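Local coordinates for protein small ribosomal subunit biogenesis GTPase RsgA (Thermotoga maritima, PDB 1U0L) that probably hydrolyses GTP slowly, stimulated by the 30S ribosomal subunit, as a circularly permuted GTPase that assists late maturation of that subunit, at residues 53-58 against 65-70; 107-112 against 245-250; 188-193 against 217-222. One frame throughout, in Å; residues are numbered along the deposited sequence.

Interaction 1 (53-58 against 65-70); sequences DRVEYT and GVIENV
Strands 54-58 and 65-70 run antiparallel as a beta hairpin of the N-terminal OB-fold domain, their short axes 4.3 Å apart at the closest and their directions 134° apart. Glu56 pairs with Asn69 and Thr58 with Val66 as hydrogen-bonded pairs, while Val55 with Val70 and Tyr57 with Ile67 are non-hydrogen-bonded. Between Glu56 and Tyr57 the register slips by one residue, because Glu68 and Asn69 both face Glu56: a classic beta bulge. Glu56 O therefore accepts two amides, Asn69 N at 3.1 Å nearly along the C=O axis and Glu68 N at 3.0 Å in the carbonyl plane on a lone pair; the second bond is the more bent, with an N-H...O angle of 134°. Glu56 N returns a straighter bond to Asn69 O, 3.0 Å.

Val55, Tyr57, Ile67 and Val70 turn to one face of the sheet. Val55 and Val70 lie alongside each other, CG1 of the first 3.7 Å from CG2 of the second, and Ile67 CG2 comes up to Val55 CB. The Tyr57 ring packs instead on Val25 of strand 22-27 and Ile34 of strand 33-38. On the other face Glu56 and Asn69 run side by side, joined by a weak bond from Asn69 ND2 to Glu56 OE2. The Glu68 chain bends at chi2 (-65°), bringing its carboxylate back to Thr58, and OE1 also forms a salt bridge with Arg39. Thr58 OG1 donates to the anti lone pair of Glu68 OE1, 2.9 Å away.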
loop_
_atom_site.group_PDB
_atom_site.type_symbol
_atom_site.label_atom_id
_atom_site.label_comp_id
_atom_site.label_asym_id
_atom_site.label_seq_id
_atom_site.Cartn_x
_atom_site.Cartn_y
_atom_site.Cartn_z
ATOM N N ASP A 53 -12.205 -5.556 7.055
ATOM C CA ASP A 53 -12.502 -5.566 8.478
ATOM C C ASP A 53 -12.758 -6.975 8.938
ATOM O O ASP A 53 -13.436 -7.741 8.248
ATOM C CB ASP A 53 -13.720 -4.709 8.796
ATOM C CG ASP A 53 -13.335 -3.392 9.424
ATOM O OD1 ASP A 53 -12.269 -3.358 10.080
ATOM O OD2 ASP A 53 -14.084 -2.401 9.279
ATOM N N ARG A 54 -12.191 -7.321 10.092
ATOM C CA ARG A 54 -12.370 -8.645 10.668
ATOM C C ARG A 54 -13.648 -8.590 11.498
ATOM O O ARG A 54 -13.847 -7.651 12.276
ATOM C CB ARG A 54 -11.188 -8.988 11.563
ATOM C CG ARG A 54 -10.432 -10.220 11.125
ATOM C CD ARG A 54 -9.587 -9.944 9.902
ATOM N NE ARG A 54 -8.808 -11.112 9.497
ATOM C CZ ARG A 54 -7.743 -11.050 8.705
ATOM N NH1 ARG A 54 -7.333 -9.874 8.240
ATOM N NH2 ARG A 54 -7.087 -12.157 8.381
ATOM N N VAL A 55 -14.525 -9.577 11.335
ATOM C CA VAL A 55 -15.774 -9.579 12.102
ATOM C C VAL A 55 -16.232 -10.945 12.602
ATOM O O VAL A 55 -15.790 -11.987 12.108
ATOM C CB VAL A 55 -16.945 -8.967 11.290
ATOM C CG1 VAL A 55 -16.649 -7.495 10.975
ATOM C CG2 VAL A 55 -17.182 -9.774 10.021
ATOM N N GLU A 56 -17.114 -10.921 13.601
ATOM C CA GLU A 56 -17.691 -12.136 14.168
ATOM C C GLU A 56 -19.199 -12.024 13.972
ATOM O O GLU A 56 -19.805 -11.012 14.335
ATOM C CB GLU A 56 -17.316 -12.275 15.644
ATOM C CG GLU A 56 -17.371 -10.995 16.451
ATOM C CD GLU A 56 -16.864 -11.200 17.866
ATOM O OE1 GLU A 56 -17.422 -12.061 18.582
ATOM O OE2 GLU A 56 -15.907 -10.504 18.265
ATOM N N TYR A 57 -19.792 -13.058 13.381
ATOM C CA TYR A 57 -21.217 -13.062 13.066
ATOM C C TYR A 57 -21.951 -14.347 13.472
ATOM O O TYR A 57 -21.333 -15.309 13.932
ATOM C CB TYR A 57 -21.376 -12.864 11.559
ATOM C CG TYR A 57 -20.831 -14.026 10.747
ATOM C CD1 TYR A 57 -21.686 -14.872 10.042
ATOM C CD2 TYR A 57 -19.463 -14.294 10.710
ATOM C CE1 TYR A 57 -21.195 -15.955 9.320
ATOM C CE2 TYR A 57 -18.961 -15.376 9.994
ATOM C CZ TYR A 57 -19.832 -16.205 9.298
ATOM O OH TYR A 57 -19.335 -17.283 8.588
ATOM N N THR A 58 -23.273 -14.349 13.283
ATOM C CA THR A 58 -24.119 -15.503 13.596
ATOM C C THR A 58 -24.499 -16.192 12.286
ATOM O O THR A 58 -25.153 -15.600 11.430
ATOM C CB THR A 58 -25.409 -15.084 14.320
ATOM O OG1 THR A 58 -25.076 -14.442 15.559
ATOM C CG2 THR A 58 -26.281 -16.302 14.593
ATOM N N GLY A 65 -26.241 -14.652 7.127
ATOM C CA GLY A 65 -25.863 -14.517 8.524
ATOM C C GLY A 65 -26.059 -13.092 9.020
ATOM O O GLY A 65 -26.568 -12.244 8.283
ATOM N N VAL A 66 -25.670 -12.823 10.264
ATOM C CA VAL A 66 -25.814 -11.486 10.839
ATOM C C VAL A 66 -24.524 -11.112 11.546
ATOM O O VAL A 66 -23.956 -11.920 12.286
ATOM C CB VAL A 66 -26.963 -11.422 11.871
ATOM C CG1 VAL A 66 -27.198 -9.996 12.296
ATOM C CG2 VAL A 66 -28.227 -11.999 11.278
ATOM N N ILE A 67 -24.062 -9.886 11.329
ATOM C CA ILE A 67 -22.823 -9.451 11.948
ATOM C C ILE A 67 -23.047 -8.953 13.364
ATOM O O ILE A 67 -23.734 -7.960 13.589
ATOM C CB ILE A 67 -22.138 -8.363 11.103
ATOM C CG1 ILE A 67 -21.871 -8.908 9.694
ATOM C CG2 ILE A 67 -20.830 -7.952 11.753
ATOM C CD1 ILE A 67 -21.216 -7.924 8.758
ATOM N N GLU A 68 -22.456 -9.665 14.316
ATOM C CA GLU A 68 -22.595 -9.333 15.727
ATOM C C GLU A 68 -21.604 -8.287 16.198
ATOM O O GLU A 68 -21.938 -7.455 17.033
ATOM C CB GLU A 68 -22.460 -10.595 16.586
ATOM C CG GLU A 68 -23.576 -11.625 16.369
ATOM C CD GLU A 68 -24.946 -11.120 16.804
ATOM O OE1 GLU A 68 -25.944 -11.828 16.563
ATOM O OE2 GLU A 68 -25.026 -10.018 17.389
ATOM N N ASN A 69 -20.386 -8.322 15.668
ATOM C CA ASN A 69 -19.389 -7.341 16.072
ATOM C C ASN A 69 -18.238 -7.198 15.081
ATOM O O ASN A 69 -17.920 -8.126 14.332
ATOM C CB ASN A 69 -18.853 -7.695 17.463
ATOM C CG ASN A 69 -17.888 -6.660 18.000
ATOM O OD1 ASN A 69 -18.200 -5.466 18.056
ATOM N ND2 ASN A 69 -16.707 -7.109 18.403
ATOM N N VAL A 70 -17.628 -6.014 15.086
ATOM C CA VAL A 70 -16.501 -5.688 14.219
ATOM C C VAL A 70 -15.244 -5.479 15.059
ATOM O O VAL A 70 -15.202 -4.571 15.882
ATOM C CB VAL A 70 -16.771 -4.391 13.451
ATOM C CG1 VAL A 70 -15.594 -4.063 12.560
ATOM C CG2 VAL A 70 -18.042 -4.525 12.645
#

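Interaction 2 (107-112 against 245-250); sequences FLVLAE and KHYFKE
Tyr247 and Phe248 of the loop each receive one methyl of Val109 of helix 101-113. Val109 CG1 comes obliquely to the Tyr247 ring, sitting 3.8 Å from Tyr247 CB, and Glu112 CB approaches the same ring, also obliquely, at CD2. The other methyl, Val109 CG2, lies 3.6 Å from Phe248 CE1, again at a slant to the ring. With CG1 anti to the backbone N (chi1 168°), the two branches of Val109 are split between the two rings. The edge of the contact is polar: the Lys249 chain runs roughly perpendicular to that of Glu112, and its NZ forms a salt bridge with Glu112 OE1, 2.8 Å away and nearly in line with the C-O bond. A bend at chi4 (-47°) turns the ammonium group in to the carboxylate, whose OE2 has a weak hydrogen bond to Tyr147 OH. With an alanine in place of Glu112, CB would remain against Tyr247, but Lys249 would probably lose its charged mate and its chain be freer to swing. Tyr247 OH is bound by Glu243, close by in the chain.

The contact ties the GTPase domain to the zinc-bearing C-terminal region. Behind it, Leu108 and Ala111 pack helix 101-113 onto strands 87-92 and 117-122, while Phe248 reaches helix 282-296, where its ring meets Tyr288 edge-to-face and its side chain touches Met291.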
loop_
_atom_site.group_PDB
_atom_site.type_symbol
_atom_site.label_atom_id
_atom_site.label_comp_id
_atom_site.label_asym_id
_atom_site.label_seq_id
_atom_site.Cartn_x
_atom_site.Cartn_y
_atom_site.Cartn_z
ATOM N N PHE A 107 4.681 7.905 -2.758
ATOM C CA PHE A 107 3.997 6.641 -2.526
ATOM C C PHE A 107 4.520 6.002 -1.248
ATOM O O PHE A 107 3.731 5.566 -0.397
ATOM C CB PHE A 107 4.206 5.698 -3.708
ATOM C CG PHE A 107 3.119 5.775 -4.720
ATOM C CD1 PHE A 107 3.414 5.832 -6.076
ATOM C CD2 PHE A 107 1.785 5.794 -4.319
ATOM C CE1 PHE A 107 2.391 5.910 -7.028
ATOM C CE2 PHE A 107 0.751 5.872 -5.259
ATOM C CZ PHE A 107 1.055 5.931 -6.622
ATOM N N LEU A 108 5.848 5.953 -1.117
ATOM C CA LEU A 108 6.473 5.381 0.069
ATOM C C LEU A 108 6.061 6.176 1.308
ATOM O O LEU A 108 5.733 5.590 2.335
ATOM C CB LEU A 108 7.997 5.375 -0.081
ATOM C CG LEU A 108 8.532 4.429 -1.159
ATOM C CD1 LEU A 108 10.013 4.672 -1.375
ATOM C CD2 LEU A 108 8.276 2.985 -0.755
ATOM N N VAL A 109 6.059 7.503 1.210
ATOM C CA VAL A 109 5.660 8.335 2.339
ATOM C C VAL A 109 4.266 7.897 2.792
ATOM O O VAL A 109 4.023 7.706 3.984
ATOM C CB VAL A 109 5.632 9.834 1.963
ATOM C CG1 VAL A 109 4.933 10.632 3.051
ATOM C CG2 VAL A 109 7.052 10.352 1.787
ATOM N N LEU A 110 3.359 7.728 1.834
ATOM C CA LEU A 110 1.995 7.290 2.131
ATOM C C LEU A 110 1.940 5.896 2.772
ATOM O O LEU A 110 1.198 5.665 3.729
ATOM C CB LEU A 110 1.152 7.289 0.855
ATOM C CG LEU A 110 0.702 8.667 0.390
ATOM C CD1 LEU A 110 0.073 8.544 -0.979
ATOM C CD2 LEU A 110 -0.264 9.277 1.384
ATOM N N ALA A 111 2.721 4.967 2.234
ATOM C CA ALA A 111 2.751 3.607 2.757
ATOM C C ALA A 111 3.287 3.606 4.188
ATOM O O ALA A 111 2.797 2.867 5.056
ATOM C CB ALA A 111 3.625 2.729 1.869
ATOM N N GLU A 112 4.290 4.441 4.429
ATOM C CA GLU A 112 4.880 4.525 5.749
ATOM C C GLU A 112 3.874 5.175 6.707
ATOM O O GLU A 112 3.647 4.697 7.821
ATOM C CB GLU A 112 6.177 5.335 5.696
ATOM C CG GLU A 112 7.344 4.694 6.434
ATOM C CD GLU A 112 7.948 3.518 5.682
ATOM O OE1 GLU A 112 8.938 2.933 6.175
ATOM O OE2 GLU A 112 7.444 3.170 4.590
ATOM N N LYS A 245 9.207 14.195 7.910
ATOM C CA LYS A 245 10.543 13.631 8.139
ATOM C C LYS A 245 10.552 12.201 8.691
ATOM O O LYS A 245 11.518 11.463 8.501
ATOM C CB LYS A 245 11.347 14.542 9.076
ATOM C CG LYS A 245 10.957 14.401 10.534
ATOM C CD LYS A 245 11.672 15.382 11.430
ATOM C CE LYS A 245 11.162 16.784 11.214
ATOM N NZ LYS A 245 11.379 17.612 12.429
ATOM N N HIS A 246 9.480 11.816 9.376
ATOM C CA HIS A 246 9.380 10.477 9.946
ATOM C C HIS A 246 8.969 9.452 8.900
ATOM O O HIS A 246 8.835 8.270 9.197
ATOM C CB HIS A 246 8.341 10.439 11.069
ATOM C CG HIS A 246 8.611 11.398 12.181
ATOM N ND1 HIS A 246 9.809 11.431 12.859
ATOM C CD2 HIS A 246 7.841 12.370 12.726
ATOM C CE1 HIS A 246 9.768 12.386 13.771
ATOM N NE2 HIS A 246 8.584 12.970 13.711
ATOM N N TYR A 247 8.760 9.897 7.672
ATOM C CA TYR A 247 8.331 8.989 6.634
ATOM C C TYR A 247 9.400 8.748 5.574
ATOM O O TYR A 247 9.114 8.377 4.429
ATOM C CB TYR A 247 7.036 9.530 6.053
ATOM C CG TYR A 247 5.954 9.616 7.112
ATOM C CD1 TYR A 247 5.011 10.644 7.098
ATOM C CD2 TYR A 247 5.845 8.641 8.110
ATOM C CE1 TYR A 247 3.983 10.700 8.046
ATOM C CE2 TYR A 247 4.819 8.685 9.056
ATOM C CZ TYR A 247 3.895 9.715 9.010
ATOM O OH TYR A 247 2.844 9.735 9.889
ATOM N N PHE A 248 10.644 8.958 5.992
ATOM C CA PHE A 248 11.821 8.740 5.167
ATOM C C PHE A 248 12.786 7.936 6.041
ATOM O O PHE A 248 13.655 8.522 6.687
ATOM C CB PHE A 248 12.479 10.068 4.796
ATOM C CG PHE A 248 11.897 10.727 3.577
ATOM C CD1 PHE A 248 10.700 11.425 3.648
ATOM C CD2 PHE A 248 12.555 10.635 2.348
ATOM C CE1 PHE A 248 10.156 12.025 2.521
ATOM C CE2 PHE A 248 12.030 11.224 1.210
ATOM C CZ PHE A 248 10.819 11.925 1.293
ATOM N N LYS A 249 12.608 6.612 6.084
ATOM C CA LYS A 249 13.462 5.727 6.882
ATOM C C LYS A 249 14.806 6.362 7.203
ATOM O O LYS A 249 15.107 6.632 8.362
ATOM C CB LYS A 249 13.762 4.422 6.146
ATOM C CG LYS A 249 12.631 3.420 5.989
ATOM C CD LYS A 249 13.231 2.034 5.683
ATOM C CE LYS A 249 12.173 1.029 5.361
ATOM N NZ LYS A 249 11.050 1.099 6.352
ATOM N N GLU A 250 15.611 6.580 6.162
ATOM C CA GLU A 250 16.946 7.167 6.297
ATOM C C GLU A 250 17.048 8.218 7.390
ATOM O O GLU A 250 18.029 8.250 8.123
ATOM C CB GLU A 250 17.403 7.811 4.984
ATOM C CG GLU A 250 17.248 6.950 3.769
ATOM C CD GLU A 250 16.089 7.399 2.915
ATOM O OE1 GLU A 250 14.962 7.497 3.453
ATOM O OE2 GLU A 250 16.313 7.653 1.712
#

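Interaction 3 (188-193 against 217-222); sequences AINPGL and LKFDFG
The end of helix 182-189, which follows the P-loop of the GTPase domain, is tied here to the type I beta turn Phe219-Gly222, between edge strand 216-218 and strand 224-226. Asn190, the first residue to leave helical geometry, makes the polar link: its OD1 accepts Asp220 N at 2.7 Å, in the carbonyl plane and on a lone pair, with an N-H...O angle of 152°. Its ND2 turns back to Ile189 O, 2.7 Å away and tilted from the carbonyl plane, so both ends of the amide are engaged, which probably fixes which way round it sits. OD1 also lies at the edge of the Phe219 ring, near its plane.

Apolar groups flank this amide. Ile189 CG2, which chi1 of -55° places anti to the backbone N, meets the Phe221 ring at its edge, 3.6 Å from CE2. Phe221 in turn lays CZ over one face of the Phe219 ring, nearer its rim than its centre. Leu193 divides its methyls: CD1 sits 3.8 Å from Phe219 CD2, obliquely to the ring, and CD2 lies 3.8 Å from Leu217 CB as the two leucines overlap alongside, pointing opposite ways. Leu186 of the same helix also packs on Phe219, and Leu167 of helix 160-167 on Phe221.

Apolar packing thus carries most of the area, while one buried asparagine, bonded to the main chain on both sides, probably helps to fix the turn against the helix end.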
loop_
_atom_site.group_PDB
_atom_site.type_symbol
_atom_site.label_atom_id
_atom_site.label_comp_id
_atom_site.label_asym_id
_atom_site.label_seq_id
_atom_site.Cartn_x
_atom_site.Cartn_y
_atom_site.Cartn_z
ATOM N N ALA A 188 -0.780 -12.239 -13.807
ATOM C CA ALA A 188 0.384 -13.102 -13.974
ATOM C C ALA A 188 0.565 -13.962 -12.719
ATOM O O ALA A 188 1.030 -15.107 -12.793
ATOM C CB ALA A 188 1.638 -12.250 -14.214
ATOM N N ILE A 189 0.185 -13.397 -11.573
ATOM C CA ILE A 189 0.294 -14.064 -10.277
ATOM C C ILE A 189 -0.809 -15.090 -10.077
ATOM O O ILE A 189 -0.596 -16.148 -9.476
ATOM C CB ILE A 189 0.190 -13.052 -9.129
ATOM C CG1 ILE A 189 1.235 -11.948 -9.304
ATOM C CG2 ILE A 189 0.400 -13.759 -7.808
ATOM C CD1 ILE A 189 1.011 -10.740 -8.407
ATOM N N ASN A 190 -1.993 -14.764 -10.579
ATOM C CA ASN A 190 -3.150 -15.641 -10.461
ATOM C C ASN A 190 -4.059 -15.479 -11.664
ATOM O O ASN A 190 -5.010 -14.702 -11.615
ATOM C CB ASN A 190 -3.954 -15.286 -9.213
ATOM C CG ASN A 190 -3.834 -16.321 -8.122
ATOM O OD1 ASN A 190 -4.735 -16.447 -7.274
ATOM N ND2 ASN A 190 -2.726 -17.062 -8.119
ATOM N N PRO A 191 -3.791 -16.205 -12.756
ATOM C CA PRO A 191 -4.633 -16.095 -13.952
ATOM C C PRO A 191 -6.107 -15.940 -13.596
ATOM O O PRO A 191 -6.650 -16.733 -12.830
ATOM C CB PRO A 191 -4.338 -17.394 -14.685
ATOM C CG PRO A 191 -2.867 -17.546 -14.445
ATOM C CD PRO A 191 -2.728 -17.207 -12.957
ATOM N N GLY A 192 -6.743 -14.906 -14.138
ATOM C CA GLY A 192 -8.147 -14.671 -13.849
ATOM C C GLY A 192 -8.410 -13.402 -13.055
ATOM O O GLY A 192 -9.355 -12.670 -13.346
ATOM N N LEU A 193 -7.577 -13.146 -12.048
ATOM C CA LEU A 193 -7.699 -11.964 -11.196
ATOM C C LEU A 193 -7.316 -10.678 -11.926
ATOM O O LEU A 193 -6.396 -10.669 -12.746
ATOM C CB LEU A 193 -6.790 -12.102 -9.975
ATOM C CG LEU A 193 -7.121 -13.133 -8.905
ATOM C CD1 LEU A 193 -6.068 -13.058 -7.821
ATOM C CD2 LEU A 193 -8.504 -12.854 -8.327
ATOM N N LEU A 217 -9.575 -9.828 -3.152
ATOM C CA LEU A 217 -9.479 -10.969 -4.031
ATOM C C LEU A 217 -8.582 -11.969 -3.334
ATOM O O LEU A 217 -7.480 -11.619 -2.898
ATOM C CB LEU A 217 -8.879 -10.554 -5.369
ATOM C CG LEU A 217 -9.734 -9.540 -6.123
ATOM C CD1 LEU A 217 -8.953 -8.979 -7.297
ATOM C CD2 LEU A 217 -11.023 -10.207 -6.580
ATOM N N LYS A 218 -9.049 -13.209 -3.212
ATOM C CA LYS A 218 -8.256 -14.220 -2.539
ATOM C C LYS A 218 -7.234 -14.809 -3.495
ATOM O O LYS A 218 -7.545 -15.107 -4.647
ATOM C CB LYS A 218 -9.157 -15.328 -1.997
ATOM C CG LYS A 218 -8.448 -16.281 -1.043
ATOM C CD LYS A 218 -9.288 -17.500 -0.689
ATOM C CE LYS A 218 -10.599 -17.129 -0.006
ATOM N NZ LYS A 218 -11.559 -16.434 -0.917
ATOM N N PHE A 219 -6.009 -14.970 -3.014
ATOM C CA PHE A 219 -4.952 -15.544 -3.830
ATOM C C PHE A 219 -4.966 -17.057 -3.739
ATOM O O PHE A 219 -5.298 -17.634 -2.700
ATOM C CB PHE A 219 -3.576 -15.045 -3.381
ATOM C CG PHE A 219 -3.191 -13.717 -3.960
ATOM C CD1 PHE A 219 -2.757 -12.683 -3.133
ATOM C CD2 PHE A 219 -3.253 -13.500 -5.331
ATOM C CE1 PHE A 219 -2.392 -11.452 -3.660
ATOM C CE2 PHE A 219 -2.891 -12.271 -5.870
ATOM C CZ PHE A 219 -2.460 -11.246 -5.034
ATOM N N ASP A 220 -4.588 -17.694 -4.837
ATOM C CA ASP A 220 -4.514 -19.141 -4.897
ATOM C C ASP A 220 -3.755 -19.651 -3.686
ATOM O O ASP A 220 -4.178 -20.594 -3.022
ATOM C CB ASP A 220 -3.759 -19.562 -6.155
ATOM C CG ASP A 220 -4.638 -20.273 -7.144
ATOM O OD1 ASP A 220 -5.876 -20.190 -6.991
ATOM O OD2 ASP A 220 -4.096 -20.908 -8.078
ATOM N N PHE A 221 -2.636 -18.994 -3.407
ATOM C CA PHE A 221 -1.739 -19.372 -2.329
ATOM C C PHE A 221 -2.032 -18.778 -0.963
ATOM O O PHE A 221 -1.154 -18.772 -0.095
ATOM C CB PHE A 221 -0.320 -19.010 -2.739
ATOM C CG PHE A 221 -0.188 -17.598 -3.235
ATOM C CD1 PHE A 221 -0.182 -16.529 -2.343
ATOM C CD2 PHE A 221 -0.104 -17.333 -4.593
ATOM C CE1 PHE A 221 -0.098 -15.219 -2.801
ATOM C CE2 PHE A 221 -0.020 -16.032 -5.057
ATOM C CZ PHE A 221 -0.016 -14.972 -4.160
ATOM N N GLY A 222 -3.247 -18.280 -0.759
ATOM C CA GLY A 222 -3.585 -17.714 0.536
ATOM C C GLY A 222 -3.111 -16.284 0.681
ATOM O O GLY A 222 -1.930 -15.969 0.497
#

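In the fold
The three contacts occupy different parts of the chain, and none touches another. Interaction 1 stays within the OB-fold domain and relies mainly on main-chain pairing; interaction 3 lies in the GTPase domain, its nearest atoms about 10 Å from those of interaction 1. Interaction 2 spans two regions, bringing a GTPase helix against the loop that leads into the zinc-binding part, and relies on side-chain packing and one salt bridge, without backbone pairing. All three are partly buried, with the apolar groups mostly inside and the polar ones mostly nearer solvent in interactions 1 and 2, whereas interaction 3 buries its key amide. Interactions 2 and 3 lie on opposite sides of the chain's centre, their own centres 29 Å apart.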